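Local atomic coordinates of CD1-2 antigen (Gallus gallus, PDB entry 3DBX), a protein that probably binds lipid in a hydrophobic groove and, like other CD1 molecules, presents it at the cell surface as an MHC class I-like antigen-presenting protein. Residues A[17-22]-A[99-104]; A[46-51]-A[76-81]. All blocks are in the same frame, centred on the assembly; numbering follows the deposited sequence. Where two conformers were deposited one is given.

Contact 1. Residues A[17-22]-A[99-104]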
ATOM      1  N   TYR A  17      -1.171  10.116   6.633  1.00 34.75           N
ATOM      2  CA  TYR A  17      -2.379  10.858   7.022  1.00 36.32           C
ATOM      3  C   TYR A  17      -2.939  11.600   5.827  1.00 36.03           C
ATOM      4  O   TYR A  17      -2.177  12.199   5.094  1.00 34.89           O
ATOM      5  CB  TYR A  17      -2.063  11.891   8.104  1.00 38.91           C
ATOM      6  CG  TYR A  17      -2.029  11.325   9.491  1.00 41.10           C
ATOM      7  CD1 TYR A  17      -3.120  11.439  10.335  1.00 42.11           C
ATOM      8  CD2 TYR A  17      -0.917  10.637   9.953  1.00 44.21           C
ATOM      9  CE1 TYR A  17      -3.099  10.895  11.638  1.00 44.90           C
ATOM     10  CE2 TYR A  17      -0.887  10.082  11.258  1.00 43.21           C
ATOM     11  CZ  TYR A  17      -1.982  10.215  12.078  1.00 44.05           C
ATOM     12  OH  TYR A  17      -1.950   9.686  13.361  1.00 47.54           O
ATOM     13  N   THR A  18      -4.264  11.561   5.673  1.00 36.69           N
ATOM     14  CA  THR A  18      -5.004  12.278   4.614  1.00 38.60           C
ATOM     15  C   THR A  18      -6.069  13.153   5.282  1.00 40.80           C
ATOM     16  O   THR A  18      -6.888  12.678   6.100  1.00 41.80           O
ATOM     17  CB  THR A  18      -5.665  11.314   3.641  1.00 37.94           C
ATOM     18  OG1 THR A  18      -4.657  10.489   3.044  1.00 38.36           O
ATOM     19  CG2 THR A  18      -6.422  12.043   2.546  1.00 38.97           C
ATOM     20  N   LEU A  19      -5.992  14.438   4.981  1.00 41.34           N
ATOM     21  CA  LEU A  19      -6.900  15.426   5.512  1.00 43.35           C
ATOM     22  C   LEU A  19      -7.652  15.970   4.302  1.00 44.24           C
ATOM     23  O   LEU A  19      -7.081  16.696   3.513  1.00 44.47           O
ATOM     24  CB  LEU A  19      -6.113  16.545   6.209  1.00 45.38           C
ATOM     25  CG  LEU A  19      -5.581  16.277   7.622  1.00 44.51           C
ATOM     26  CD1 LEU A  19      -4.629  15.073   7.630  1.00 45.22           C
ATOM     27  CD2 LEU A  19      -4.900  17.468   8.212  1.00 45.16           C
ATOM     28  N   LEU A  20      -8.896  15.531   4.133  1.00 45.23           N
ATOM     29  CA  LEU A  20      -9.764  15.985   3.056  1.00 47.69           C
ATOM     30  C   LEU A  20     -10.659  17.073   3.598  1.00 51.00           C
ATOM     31  O   LEU A  20     -11.590  16.832   4.391  1.00 52.92           O
ATOM     32  CB  LEU A  20     -10.594  14.846   2.457  1.00 47.38           C
ATOM     33  CG  LEU A  20     -11.752  15.217   1.503  1.00 51.84           C
ATOM     34  CD1 LEU A  20     -11.401  16.274   0.408  1.00 50.33           C
ATOM     35  CD2 LEU A  20     -12.313  13.943   0.867  1.00 52.00           C
ATOM     36  N   LEU A  21     -10.355  18.284   3.160  1.00 51.88           N
ATOM     37  CA  LEU A  21     -11.008  19.466   3.631  1.00 55.15           C
ATOM     38  C   LEU A  21     -12.131  19.815   2.643  1.00 57.45           C
ATOM     39  O   LEU A  21     -11.932  20.571   1.696  1.00 57.21           O
ATOM     40  CB  LEU A  21      -9.965  20.583   3.763  1.00 55.73           C
ATOM     41  CG  LEU A  21      -9.120  20.719   5.040  1.00 56.40           C
ATOM     42  CD1 LEU A  21      -8.628  19.410   5.609  1.00 53.50           C
ATOM     43  CD2 LEU A  21      -7.973  21.725   4.854  1.00 56.42           C
ATOM     44  N   GLY A  22     -13.304  19.232   2.897  1.00 59.41           N
ATOM     45  CA  GLY A  22     -14.510  19.401   2.080  1.00 63.10           C
ATOM     46  C   GLY A  22     -14.984  20.819   1.897  1.00 67.14           C
ATOM     47  O   GLY A  22     -14.862  21.369   0.812  1.00 68.42           O
ATOM     48  N   PHE A  99      -5.009  17.361   1.717  1.00 41.81           N
ATOM     49  CA  PHE A  99      -3.626  17.371   2.203  1.00 40.98           C
ATOM     50  C   PHE A  99      -3.219  15.977   2.635  1.00 38.66           C
ATOM     51  O   PHE A  99      -4.057  15.223   3.104  1.00 39.00           O
ATOM     52  CB  PHE A  99      -3.446  18.360   3.366  1.00 41.96           C
ATOM     53  CG  PHE A  99      -3.562  19.819   2.955  1.00 44.59           C
ATOM     54  CD1 PHE A  99      -2.424  20.560   2.646  1.00 43.68           C
ATOM     55  CD2 PHE A  99      -4.805  20.439   2.888  1.00 44.72           C
ATOM     56  CE1 PHE A  99      -2.522  21.896   2.259  1.00 49.92           C
ATOM     57  CE2 PHE A  99      -4.914  21.769   2.524  1.00 50.25           C
ATOM     58  CZ  PHE A  99      -3.767  22.505   2.210  1.00 51.12           C
ATOM     59  N   GLN A 100      -1.934  15.646   2.495  1.00 37.90           N
ATOM     60  CA  GLN A 100      -1.405  14.325   2.887  1.00 35.09           C
ATOM     61  C   GLN A 100      -0.064  14.475   3.606  1.00 35.77           C
ATOM     62  O   GLN A 100       0.722  15.383   3.294  1.00 36.28           O
ATOM     63  CB  GLN A 100      -1.270  13.408   1.672  1.00 35.19           C
ATOM     64  CG  GLN A 100      -2.614  12.959   1.055  1.00 35.59           C
ATOM     65  CD  GLN A 100      -2.501  12.468  -0.359  1.00 36.55           C
ATOM     66  OE1 GLN A 100      -2.574  13.250  -1.275  1.00 37.97           O
ATOM     67  NE2 GLN A 100      -2.349  11.162  -0.541  1.00 35.26           N
ATOM     68  N   ILE A 101       0.185  13.598   4.583  0.50 34.28           N
ATOM     69  CA  ILE A 101       1.400  13.660   5.409  0.50 35.64           C
ATOM     70  C   ILE A 101       2.024  12.276   5.518  0.50 34.42           C
ATOM     71  O   ILE A 101       1.381  11.340   5.990  0.50 33.20           O
ATOM     72  CB  ILE A 101       1.118  14.207   6.856  0.50 36.61           C
ATOM     73  CG1 ILE A 101       0.544  15.627   6.823  0.50 39.51           C
ATOM     74  CG2 ILE A 101       2.400  14.214   7.705  0.50 37.58           C
ATOM     75  CD1 ILE A 101      -0.970  15.693   6.920  0.50 40.36           C
ATOM     76  N   HIS A 102       3.269  12.145   5.076  1.00 35.56           N
ATOM     77  CA  HIS A 102       3.969  10.871   5.141  1.00 34.66           C
ATOM     78  C   HIS A 102       5.213  11.074   5.984  1.00 37.11           C
ATOM     79  O   HIS A 102       6.058  11.889   5.658  1.00 38.31           O
ATOM     80  CB  HIS A 102       4.310  10.374   3.734  1.00 35.56           C
ATOM     81  CG  HIS A 102       5.026   9.059   3.715  1.00 34.57           C
ATOM     82  ND1 HIS A 102       5.805   8.659   2.653  1.00 33.83           N
ATOM     83  CD2 HIS A 102       5.073   8.048   4.622  1.00 36.72           C
ATOM     84  CE1 HIS A 102       6.306   7.458   2.904  1.00 38.22           C
ATOM     85  NE2 HIS A 102       5.891   7.070   4.100  1.00 35.12           N
ATOM     86  N   THR A 103       5.283  10.324   7.084  1.00 37.18           N
ATOM     87  CA  THR A 103       6.385  10.361   8.016  1.00 40.21           C
ATOM     88  C   THR A 103       6.996   8.953   8.139  1.00 39.74           C
ATOM     89  O   THR A 103       6.284   7.950   8.008  1.00 37.86           O
ATOM     90  CB  THR A 103       5.864  10.807   9.404  1.00 41.25           C
ATOM     91  OG1 THR A 103       5.209  12.078   9.286  1.00 43.99           O
ATOM     92  CG2 THR A 103       6.980  10.925  10.394  1.00 45.38           C
ATOM     93  N   GLY A 104       8.299   8.878   8.418  1.00 41.83           N
ATOM     94  CA  GLY A 104       8.962   7.598   8.659  1.00 41.90           C
ATOM     95  C   GLY A 104      10.153   7.679   9.591  1.00 45.50           C
ATOM     96  O   GLY A 104      10.781   8.724   9.713  1.00 47.03           O
TER

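Contact 2. Residues A[46-51]-A[76-81]. With NAG (2-acetamido-2-deoxy-beta-D-glucopyranose), chain D; PLM (palmitic acid), chain F.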
ATOM      1  N   HIS A  46     -14.545   8.677  12.183  1.00 65.87           N
ATOM      2  CA  HIS A  46     -15.737   9.201  12.822  1.00 70.98           C
ATOM      3  C   HIS A  46     -15.435   9.852  14.165  1.00 72.15           C
ATOM      4  O   HIS A  46     -16.070  10.831  14.519  1.00 75.50           O
ATOM      5  CB  HIS A  46     -16.789   8.093  12.978  1.00 74.69           C
ATOM      6  CG  HIS A  46     -17.134   7.402  11.691  1.00 75.53           C
ATOM      7  ND1 HIS A  46     -18.148   7.836  10.858  1.00 80.25           N
ATOM      8  CD2 HIS A  46     -16.599   6.309  11.094  1.00 73.53           C
ATOM      9  CE1 HIS A  46     -18.220   7.040   9.804  1.00 79.14           C
ATOM     10  NE2 HIS A  46     -17.290   6.106   9.922  1.00 75.28           N
ATOM     11  N   THR A  47     -14.452   9.313  14.887  1.00 69.52           N
ATOM     12  CA  THR A  47     -14.151   9.717  16.264  1.00 70.89           C
ATOM     13  C   THR A  47     -12.800  10.422  16.422  1.00 67.75           C
ATOM     14  O   THR A  47     -12.565  11.099  17.422  1.00 69.42           O
ATOM     15  CB  THR A  47     -14.128   8.487  17.197  1.00 72.44           C
ATOM     16  OG1 THR A  47     -13.079   7.595  16.796  1.00 67.90           O
ATOM     17  CG2 THR A  47     -15.470   7.744  17.177  1.00 76.49           C
ATOM     18  N   TRP A  48     -11.924  10.233  15.432  1.00 63.01           N
ATOM     19  CA  TRP A  48     -10.516  10.699  15.418  1.00 60.26           C
ATOM     20  C   TRP A  48      -9.631  10.123  16.515  1.00 60.03           C
ATOM     21  O   TRP A  48      -8.556  10.663  16.813  1.00 58.99           O
ATOM     22  CB  TRP A  48     -10.376  12.221  15.417  1.00 61.57           C
ATOM     23  CG  TRP A  48     -11.011  12.948  14.275  1.00 61.43           C
ATOM     24  CD1 TRP A  48     -11.590  12.413  13.157  1.00 59.83           C
ATOM     25  CD2 TRP A  48     -11.097  14.363  14.135  1.00 62.57           C
ATOM     26  NE1 TRP A  48     -12.053  13.418  12.341  1.00 61.20           N
ATOM     27  CE2 TRP A  48     -11.761  14.625  12.920  1.00 62.95           C
ATOM     28  CE3 TRP A  48     -10.681  15.441  14.928  1.00 64.64           C
ATOM     29  CZ2 TRP A  48     -12.019  15.922  12.476  1.00 64.63           C
ATOM     30  CZ3 TRP A  48     -10.941  16.730  14.491  1.00 67.02           C
ATOM     31  CH2 TRP A  48     -11.604  16.959  13.276  1.00 66.74           C
ATOM     32  N   ASN A  49     -10.077   9.033  17.121  1.00 61.76           N
ATOM     33  CA  ASN A  49      -9.225   8.324  18.052  1.00 61.99           C
ATOM     34  C   ASN A  49      -8.383   7.294  17.276  1.00 57.83           C
ATOM     35  O   ASN A  49      -8.756   6.886  16.167  1.00 55.91           O
ATOM     36  CB  ASN A  49     -10.048   7.716  19.202  1.00 66.31           C
ATOM     37  CG  ASN A  49     -10.779   8.796  20.051  1.00 72.49           C
ATOM     38  OD1 ASN A  49     -10.160   9.744  20.564  1.00 73.41           O
ATOM     39  ND2 ASN A  49     -12.100   8.637  20.203  1.00 76.92           N
ATOM     40  N   LEU A  50      -7.239   6.920  17.842  1.00 56.59           N
ATOM     41  CA  LEU A  50      -6.369   5.919  17.239  1.00 53.68           C
ATOM     42  C   LEU A  50      -6.795   4.524  17.671  1.00 54.23           C
ATOM     43  O   LEU A  50      -6.628   4.157  18.832  1.00 56.55           O
ATOM     44  CB  LEU A  50      -4.901   6.193  17.600  1.00 52.73           C
ATOM     45  CG  LEU A  50      -4.307   7.249  16.663  1.00 51.86           C
ATOM     46  CD1 LEU A  50      -3.220   8.064  17.322  1.00 54.92           C
ATOM     47  CD2 LEU A  50      -3.798   6.629  15.376  1.00 47.56           C
ATOM     48  N   ASN A  51      -7.400   3.779  16.746  1.00 52.22           N
ATOM     49  CA  ASN A  51      -7.694   2.364  16.954  1.00 52.87           C
ATOM     50  C   ASN A  51      -6.375   1.591  16.941  1.00 50.35           C
ATOM     51  O   ASN A  51      -5.531   1.831  16.091  1.00 46.57           O
ATOM     52  CB  ASN A  51      -8.622   1.813  15.856  1.00 52.30           C
ATOM     53  CG  ASN A  51     -10.098   2.073  16.125  1.00 57.87           C
ATOM     54  OD1 ASN A  51     -10.458   3.041  16.812  1.00 58.08           O
ATOM     55  ND2 ASN A  51     -10.971   1.190  15.553  1.00 61.44           N
ATOM     56  N   GLY A  76       0.153  17.288  16.536  1.00 63.86           N
ATOM     57  CA  GLY A  76      -0.922  16.304  16.542  1.00 61.08           C
ATOM     58  C   GLY A  76      -2.002  16.649  15.538  1.00 59.70           C
ATOM     59  O   GLY A  76      -1.991  17.737  14.964  1.00 60.70           O
ATOM     60  N   ILE A  77      -2.932  15.719  15.329  1.00 57.64           N
ATOM     61  CA  ILE A  77      -3.923  15.835  14.248  1.00 56.20           C
ATOM     62  C   ILE A  77      -4.848  17.036  14.449  1.00 59.82           C
ATOM     63  O   ILE A  77      -5.105  17.800  13.516  1.00 60.05           O
ATOM     64  CB  ILE A  77      -4.669  14.471  14.004  1.00 54.29           C
ATOM     65  CG1 ILE A  77      -5.363  14.438  12.631  1.00 51.65           C
ATOM     66  CG2 ILE A  77      -5.598  14.098  15.187  1.00 56.16           C
ATOM     67  CD1 ILE A  77      -4.507  14.924  11.470  1.00 48.72           C
ATOM     68  N   ARG A  78      -5.275  17.249  15.687  1.00 63.10           N
ATOM     69  CA  ARG A  78      -6.138  18.370  16.027  1.00 67.45           C
ATOM     70  C   ARG A  78      -5.533  19.745  15.665  1.00 69.13           C
ATOM     71  O   ARG A  78      -6.235  20.619  15.134  1.00 71.30           O
ATOM     72  CB  ARG A  78      -6.563  18.275  17.507  1.00 71.46           C
ATOM     73  CG  ARG A  78      -7.663  17.227  17.710  1.00 73.34           C
ATOM     74  CD  ARG A  78      -7.647  16.592  19.092  1.00 81.64           C
ATOM     75  NE  ARG A  78      -8.686  15.563  19.225  1.00 85.33           N
ATOM     76  CZ  ARG A  78      -8.550  14.279  18.875  1.00 83.63           C
ATOM     77  NH1 ARG A  78      -7.407  13.814  18.370  1.00 79.81           N
ATOM     78  NH2 ARG A  78      -9.569  13.443  19.045  1.00 85.94           N
ATOM     79  N   ASN A  79      -4.240  19.934  15.933  1.00 68.73           N
ATOM     80  CA  ASN A  79      -3.539  21.143  15.483  1.00 69.83           C
ATOM     81  C   ASN A  79      -3.277  21.137  13.987  1.00 66.48           C
ATOM     82  O   ASN A  79      -3.472  22.153  13.324  1.00 67.93           O
ATOM     83  CB  ASN A  79      -2.231  21.357  16.244  1.00 71.71           C
ATOM     84  CG  ASN A  79      -2.420  22.135  17.552  1.00 76.84           C
ATOM     85  OD1 ASN A  79      -3.175  23.109  17.623  1.00 79.33           O
ATOM     86  ND2 ASN A  79      -1.710  21.712  18.586  1.00 77.96           N
ATOM     87  N   THR A  80      -2.839  19.993  13.458  1.00 62.41           N
ATOM     88  CA  THR A  80      -2.601  19.840  12.004  1.00 59.68           C
ATOM     89  C   THR A  80      -3.820  20.186  11.122  1.00 59.32           C
ATOM     90  O   THR A  80      -3.682  20.889  10.129  1.00 59.10           O
ATOM     91  CB  THR A  80      -2.089  18.421  11.639  1.00 55.90           C
ATOM     92  OG1 THR A  80      -0.988  18.081  12.484  1.00 56.98           O
ATOM     93  CG2 THR A  80      -1.632  18.377  10.191  1.00 54.56           C
ATOM     94  N   ILE A  81      -4.995  19.670  11.481  1.00 59.59           N
ATOM     95  CA  ILE A  81      -6.238  20.003  10.791  1.00 60.92           C
ATOM     96  C   ILE A  81      -6.440  21.516  10.750  1.00 64.80           C
ATOM     97  O   ILE A  81      -6.681  22.074   9.689  1.00 65.47           O
ATOM     98  CB  ILE A  81      -7.455  19.340  11.463  1.00 61.86           C
ATOM     99  CG1 ILE A  81      -7.442  17.842  11.223  1.00 58.07           C
ATOM    100  CG2 ILE A  81      -8.786  19.970  10.973  1.00 64.95           C
ATOM    101  CD1 ILE A  81      -8.067  17.093  12.346  1.00 60.61           C
TER
HETATM  102  C1  NAG D 511     -12.409   1.463  15.492  1.00 67.19           C
HETATM  103  C2  NAG D 511     -12.989   1.022  14.123  1.00 66.90           C
HETATM  104  C3  NAG D 511     -14.524   1.085  14.098  1.00 72.69           C
HETATM  105  C4  NAG D 511     -15.131   0.292  15.262  1.00 76.27           C
HETATM  106  C5  NAG D 511     -14.490   0.726  16.592  1.00 76.88           C
HETATM  107  C6  NAG D 511     -14.869  -0.249  17.706  1.00 81.67           C
HETATM  108  C7  NAG D 511     -11.304   1.667  12.398  1.00 61.49           C
HETATM  109  C8  NAG D 511     -11.193   2.239  11.012  1.00 58.73           C
HETATM  110  N2  NAG D 511     -12.499   1.810  13.000  1.00 65.25           N
HETATM  111  O3  NAG D 511     -15.006   0.617  12.849  1.00 71.74           O
HETATM  112  O4  NAG D 511     -16.548   0.420  15.291  1.00 81.50           O
HETATM  113  O5  NAG D 511     -13.065   0.759  16.545  1.00 70.85           O
HETATM  114  O6  NAG D 511     -14.795   0.374  18.972  1.00 85.28           O
HETATM  115  O7  NAG D 511     -10.331   1.116  12.914  1.00 58.72           O
HETATM  116  C1  PLM F 522      -2.076  26.587  14.171  1.00 68.45           C
HETATM  117  O1  PLM F 522      -3.175  25.984  14.274  1.00 69.12           O
HETATM  118  O2  PLM F 522      -2.052  27.674  13.548  1.00 68.55           O
HETATM  119  C2  PLM F 522      -0.800  26.031  14.779  1.00 68.29           C
HETATM  120  C3  PLM F 522      -0.894  24.515  14.974  1.00 68.56           C
HETATM  121  C4  PLM F 522       0.438  23.904  15.405  1.00 68.16           C
HETATM  122  C5  PLM F 522       1.278  23.441  14.212  1.00 68.15           C
HETATM  123  C6  PLM F 522       0.923  22.036  13.718  1.00 67.41           C
HETATM  124  C7  PLM F 522       1.083  21.903  12.205  1.00 66.76           C
HETATM  125  C8  PLM F 522       2.327  21.114  11.835  1.00 65.86           C
HETATM  126  C9  PLM F 522       2.077  20.239  10.610  1.00 65.75           C
HETATM  127  CA  PLM F 522       3.323  19.403  10.333  1.00 65.12           C
HETATM  128  CB  PLM F 522       2.991  17.993   9.863  1.00 64.64           C
HETATM  129  CC  PLM F 522       2.985  16.982  11.004  1.00 63.52           C
HETATM  130  CD  PLM F 522       4.312  16.245  11.125  1.00 63.09           C
HETATM  131  CE  PLM F 522       4.408  15.631  12.506  1.00 63.06           C
HETATM  132  CF  PLM F 522       4.821  14.166  12.442  1.00 63.32           C
HETATM  133  CG  PLM F 522       4.171  13.375  13.572  1.00 62.30           C

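Contact 1. Residues A[17-22]-A[99-104]
In the floor of the MHC class I-like groove, strand 12-21 and strand 97-107 are antiparallel neighbours, and residues 17-21 and 99-104 run beside each other with their axes 4.7 Å apart. Tyr17 pairs with Ile101 and Leu19 with Phe99 as hydrogen-bonded pairs, each closing a ring of two backbone bonds; Thr18 and Gln100 form the non-hydrogen-bonded pair between them. In the first ring Tyr17 N reaches Ile101 O at 2.9 Å and Ile101 N returns to Tyr17 O, both donors in the carbonyl planes. The Leu19 N to Phe99 O bond, 2.8 Å long, is nearly straight at 175°, although its donor is tilted 22° from the carbonyl plane. CA-H...O contacts supplement this ladder, with Gln100 CA 3.2 Å from Tyr17 O.

Tyr17, Leu19, Phe99 and Ile101 share the sheet face that looks toward helix 77-89, the groove side of the floor. Here, in the conformer given for Ile101, Leu19 CD1 meets Ile101 CD1 at 3.8 Å, diagonally between the two hydrogen-bonded pairs. Leu21 CD2 approaches Phe99 CE2 obliquely, also at 3.8 Å, and Met84 and Thr88 of helix 77-89 also pack on the Phe99 side chain. Ile101 belongs to the ligand side too, its side chain lying about 4 Å from the bound palmitic acid.

On the opposite face, Thr18 and Gln100 run alongside each other in the same direction. Thr18 OG1 is anti to its own carbonyl carbon (chi1 -59°), which sets it 3.8 Å from Gln100 CG. Beyond CG the glutamine chain is extended, and its amide is held by the chain of another protein: NE2 is hydrogen-bonded to that chain's backbone and OE1 to one of its polar side chains.

Contact 2. Residues A[46-51]-A[76-81]
Trp48 has CG anti to its carbonyl carbon (chi1 -59°), and Ile81 has CG1 anti to its own; each torsion sends its group across the gap between loop and helix, where the two side chains meet from opposite directions. Ile81 CD1 lies over one face of the indole, 3.8 Å from the centroid of the six-membered ring and 22° off its normal, a CH-pi contact displaced toward the rim; its closest ring atom is Trp48 CZ3 at 3.6 Å.

Arg78, extended from CG to NE, carries its guanidinium across to the loop. Trp48 O stands near the plane of that group, at its edge, with NH1 and NH2 of Arg78 both 3.7 Å from it, too far for a hydrogen bond. NH2 of Arg78 also comes within 3.9 Å of Trp48 CB. The planes of the Asn49 amide and the guanidinium are only 22° from parallel, but Asn49 OD1 is still 4.0 Å from Arg78 NH2 and makes no bond to it.

At the helix start, Gly76 is the N-cap residue, and its carbonyl oxygen accepts from both Thr80 N and Thr80 OG1. The loop runs into edge strand 50-52, where Asn51 carries its N-linked glycan, while Leu29 of strand 27-35 packs against both Trp48 and Ile81, and helix 66-71 touches Leu50 and Arg78.

Contact 2 pairs helix 77-89 with the loop before the edge strand; contact 1 lies in the sheet under that helix, and the centres of the two are 11 Å apart. Leu19 is the main point of touch, with its CD1 3.8 Å from Ile77 CD1 and its CD2 3.9 Å from Thr80 CG2; Tyr17 CD1 also packs on Ile77 CD1. Along the chain, contact 2 is nested within the loop that contact 1 closes. Palmitic acid borders both, near Ile101 and Thr103 on the floor and against Asn79 on the helix, where Asn79 CB is 3.7 Å from C3 of the lipid.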